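Local coordinates for putative exported protein (Bordetella pertussis Tohama I, PDB 2PFY), which binds pyroglutamic acid as the extracytoplasmic solute receptor of a tripartite ATP-independent periplasmic transporter, to which it presumably delivers its ligand, at residues Val55-Val67 against Ile206-Phe218. Sequence-based numbering, arbitrary orientation.
Sequences VQQGVVQIGEVLV and IPQSFVIANKRAF
Val67 and Ile212 sandwich the Phe210 ring: CG2 of Val67 sits 3.5 Å from CG of Phe210, over one face but offset toward the rim, while Ile212 CG2 lies over the centre of the other. At the ring edge, in plane, Val65 CG1 comes within 3.7 Å of Phe210 CE2. As a hydrogen-bonded antiparallel pair, Val65 and Phe210 project from the same face of the sheet and lie side by side; with CG of Phe210 between its backbone N and carbonyl carbon (chi1 63°), the ring edge comes against Val65 CG1. On the other side of the sheet, Ile62 CD1 reaches across to Val211 CG1 at 3.7 Å, and Ser209 OG donates to Glu64 OE2 (2.8 Å) on its anti side, somewhat out of the carboxylate plane; Glu9 N holds the other oxygen, OE1. Strands 62-66 and 208-214 are antiparallel neighbours in the mixed five-stranded sheet of one lobe of this periplasmic-binding-protein fold; 208-214 lies between 62-66 and 112-119, although well over a hundred residues separate it in sequence from 62-66. Paired backbone bonds at Gly63–Ile212 and Val65–Phe210 lock the register. Near the ligand, Leu66 CD1 packs on Pro207 CB at 4.0 Å, and both residues line the pyroglutamic acid pocket. At the far end Asn214 works twice: ND2 bonds Val55 O (2.9 Å) in the carbonyl plane, beside the Schellman turn at Gly58, while OD1 accepts from Ala217 N (2.9 Å), N-capping the next helix.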
# COMPACT_ATOMS: atom_id res chain seq x y z
N VAL A 55 -15.26 4.74 6.37
CA VAL A 55 -14.82 5.20 7.70
C VAL A 55 -15.49 6.55 8.03
O VAL A 55 -16.00 6.73 9.13
CB VAL A 55 -13.29 5.30 7.79
CG1 VAL A 55 -12.82 6.03 9.11
CG2 VAL A 55 -12.58 3.87 7.62
N GLN A 56 -15.46 7.50 7.09
CA GLN A 56 -16.13 8.82 7.29
C GLN A 56 -17.61 8.71 7.64
O GLN A 56 -18.12 9.44 8.54
CB GLN A 56 -16.05 9.64 6.01
CG GLN A 56 -14.87 10.50 5.88
CD GLN A 56 -14.97 11.44 4.68
OE1 GLN A 56 -15.67 11.17 3.70
NE2 GLN A 56 -14.26 12.56 4.75
N GLN A 57 -18.31 7.81 6.93
CA GLN A 57 -19.75 7.60 7.11
C GLN A 57 -20.16 6.66 8.24
O GLN A 57 -21.36 6.48 8.48
CB GLN A 57 -20.38 7.16 5.79
CG GLN A 57 -20.26 8.18 4.65
CD GLN A 57 -21.08 7.74 3.44
OE1 GLN A 57 -20.75 6.78 2.77
NE2 GLN A 57 -22.20 8.41 3.20
N GLY A 58 -19.20 6.02 8.90
CA GLY A 58 -19.51 5.11 9.99
C GLY A 58 -20.02 3.73 9.57
O GLY A 58 -20.69 3.04 10.33
N VAL A 59 -19.69 3.30 8.36
CA VAL A 59 -19.94 1.91 8.00
C VAL A 59 -19.07 1.10 8.94
O VAL A 59 -19.49 0.08 9.48
CB VAL A 59 -19.51 1.68 6.54
CG1 VAL A 59 -19.48 0.22 6.20
CG2 VAL A 59 -20.47 2.45 5.61
N VAL A 60 -17.84 1.58 9.12
CA VAL A 60 -16.93 1.04 10.10
C VAL A 60 -16.40 2.22 10.89
O VAL A 60 -16.42 3.36 10.41
CB VAL A 60 -15.73 0.28 9.41
CG1 VAL A 60 -16.26 -0.94 8.63
CG2 VAL A 60 -14.98 1.17 8.45
N GLN A 61 -15.89 1.94 12.08
CA GLN A 61 -15.24 2.97 12.90
C GLN A 61 -13.79 3.14 12.58
O GLN A 61 -13.19 4.19 12.89
CB GLN A 61 -15.41 2.65 14.39
CG GLN A 61 -16.84 2.70 14.86
CD GLN A 61 -17.54 1.37 14.67
OE1 GLN A 61 -16.95 0.44 14.15
NE2 GLN A 61 -18.83 1.27 15.07
N ILE A 62 -13.20 2.13 11.91
CA ILE A 62 -11.78 2.14 11.67
C ILE A 62 -11.49 1.21 10.48
O ILE A 62 -12.24 0.22 10.23
CB ILE A 62 -11.02 1.73 12.98
CG1 ILE A 62 -9.51 1.99 12.89
CG2 ILE A 62 -11.41 0.24 13.41
CD1 ILE A 62 -8.74 1.81 14.25
N GLY A 63 -10.45 1.50 9.73
CA GLY A 63 -10.15 0.62 8.60
C GLY A 63 -8.73 0.76 8.12
O GLY A 63 -8.09 1.78 8.32
N GLU A 64 -8.26 -0.31 7.48
CA GLU A 64 -6.97 -0.33 6.86
C GLU A 64 -7.11 -0.19 5.33
O GLU A 64 -8.02 -0.78 4.72
CB GLU A 64 -6.21 -1.62 7.27
CG GLU A 64 -4.80 -1.72 6.67
CD GLU A 64 -4.82 -2.28 5.25
OE1 GLU A 64 -5.63 -3.23 5.00
OE2 GLU A 64 -4.06 -1.77 4.39
N VAL A 65 -6.24 0.63 4.74
CA VAL A 65 -6.27 0.85 3.28
C VAL A 65 -4.90 1.35 2.79
O VAL A 65 -4.12 1.96 3.54
CB VAL A 65 -7.45 1.82 2.84
CG1 VAL A 65 -7.25 3.25 3.37
CG2 VAL A 65 -7.70 1.84 1.31
N LEU A 66 -4.63 1.05 1.52
CA LEU A 66 -3.48 1.57 0.80
C LEU A 66 -3.58 3.09 0.83
O LEU A 66 -4.60 3.66 0.42
CB LEU A 66 -3.55 1.07 -0.66
CG LEU A 66 -2.37 1.42 -1.57
CD1 LEU A 66 -1.13 0.59 -1.17
CD2 LEU A 66 -2.73 1.23 -3.05
N VAL A 67 -2.52 3.74 1.31
CA VAL A 67 -2.48 5.22 1.42
C VAL A 67 -2.77 5.88 0.07
O VAL A 67 -3.66 6.76 -0.05
CB VAL A 67 -1.08 5.71 1.99
CG1 VAL A 67 -0.96 7.25 1.90
CG2 VAL A 67 -0.87 5.21 3.42
N ILE A 206 7.86 1.89 -2.73
CA ILE A 206 7.36 1.16 -1.60
C ILE A 206 6.09 1.85 -1.01
O ILE A 206 6.20 2.85 -0.27
CB ILE A 206 8.48 0.63 -0.57
CG1 ILE A 206 8.30 1.13 0.83
CG2 ILE A 206 9.96 0.59 -1.07
CD1 ILE A 206 7.30 0.39 1.49
N PRO A 207 4.90 1.33 -1.40
CA PRO A 207 3.67 2.03 -1.06
C PRO A 207 3.29 1.71 0.38
O PRO A 207 3.57 0.61 0.88
CB PRO A 207 2.66 1.51 -2.09
CG PRO A 207 3.15 0.02 -2.35
CD PRO A 207 4.66 0.07 -2.15
N GLN A 208 2.74 2.70 1.06
CA GLN A 208 2.33 2.54 2.46
C GLN A 208 0.88 2.13 2.55
O GLN A 208 0.08 2.41 1.67
CB GLN A 208 2.49 3.84 3.22
CG GLN A 208 3.89 4.44 3.18
CD GLN A 208 4.96 3.53 3.76
OE1 GLN A 208 4.74 2.85 4.75
NE2 GLN A 208 6.12 3.55 3.17
N SER A 209 0.57 1.48 3.65
CA SER A 209 -0.81 1.19 4.01
C SER A 209 -1.07 1.92 5.33
O SER A 209 -0.16 2.07 6.15
CB SER A 209 -0.91 -0.32 4.12
OG SER A 209 -1.62 -0.71 5.24
N PHE A 210 -2.27 2.42 5.56
CA PHE A 210 -2.54 2.98 6.90
C PHE A 210 -3.87 2.59 7.52
O PHE A 210 -4.76 2.06 6.83
CB PHE A 210 -2.26 4.53 7.05
CG PHE A 210 -3.10 5.45 6.17
CD1 PHE A 210 -2.76 6.81 6.08
CD2 PHE A 210 -4.18 4.98 5.38
CE1 PHE A 210 -3.49 7.72 5.25
CE2 PHE A 210 -4.92 5.86 4.57
CZ PHE A 210 -4.56 7.25 4.49
N VAL A 211 -3.97 2.83 8.82
CA VAL A 211 -5.15 2.51 9.59
C VAL A 211 -5.71 3.85 10.04
O VAL A 211 -5.02 4.66 10.67
CB VAL A 211 -4.83 1.58 10.77
CG1 VAL A 211 -6.04 1.50 11.78
CG2 VAL A 211 -4.49 0.18 10.23
N ILE A 212 -6.95 4.11 9.66
CA ILE A 212 -7.55 5.43 9.83
C ILE A 212 -8.87 5.22 10.60
O ILE A 212 -9.58 4.26 10.34
CB ILE A 212 -7.78 6.17 8.46
CG1 ILE A 212 -8.52 5.27 7.44
CG2 ILE A 212 -6.44 6.67 7.84
CD1 ILE A 212 -9.04 5.98 6.18
N ALA A 213 -9.21 6.14 11.52
CA ALA A 213 -10.41 6.00 12.33
C ALA A 213 -11.40 7.16 12.13
O ALA A 213 -11.01 8.26 11.76
CB ALA A 213 -10.07 5.80 13.84
N ASN A 214 -12.69 6.87 12.32
CA ASN A 214 -13.74 7.91 12.30
C ASN A 214 -13.47 8.83 13.51
O ASN A 214 -13.44 8.35 14.63
CB ASN A 214 -15.12 7.27 12.40
CG ASN A 214 -16.25 8.31 12.39
OD1 ASN A 214 -16.62 8.88 13.43
ND2 ASN A 214 -16.81 8.56 11.21
N LYS A 215 -13.24 10.12 13.25
CA LYS A 215 -12.86 11.07 14.32
C LYS A 215 -13.91 11.19 15.43
O LYS A 215 -13.57 11.10 16.58
CB LYS A 215 -12.50 12.45 13.74
CG LYS A 215 -11.87 13.40 14.75
CD LYS A 215 -11.59 14.73 14.06
CE LYS A 215 -11.05 15.77 14.99
NZ LYS A 215 -10.77 16.99 14.18
N ARG A 216 -15.19 11.30 15.05
CA ARG A 216 -16.29 11.34 16.02
C ARG A 216 -16.36 10.10 16.92
O ARG A 216 -16.47 10.20 18.14
CB ARG A 216 -17.64 11.61 15.32
CG ARG A 216 -18.85 11.51 16.25
CD ARG A 216 -20.00 12.48 15.90
NE ARG A 216 -19.61 13.50 14.90
CZ ARG A 216 -19.52 14.81 15.13
NH1 ARG A 216 -19.82 15.32 16.33
NH2 ARG A 216 -19.16 15.62 14.13
N ALA A 217 -16.24 8.92 16.31
CA ALA A 217 -16.20 7.69 17.06
C ALA A 217 -14.99 7.69 17.99
O ALA A 217 -15.12 7.33 19.18
CB ALA A 217 -16.14 6.48 16.10
N PHE A 218 -13.82 8.06 17.46
CA PHE A 218 -12.57 8.10 18.26
C PHE A 218 -12.74 9.08 19.44
O PHE A 218 -12.43 8.74 20.59
CB PHE A 218 -11.39 8.55 17.38
CG PHE A 218 -10.04 8.55 18.09
CD1 PHE A 218 -9.31 7.37 18.25
CD2 PHE A 218 -9.50 9.74 18.55
CE1 PHE A 218 -8.05 7.39 18.89
CE2 PHE A 218 -8.26 9.78 19.21
CZ PHE A 218 -7.53 8.61 19.38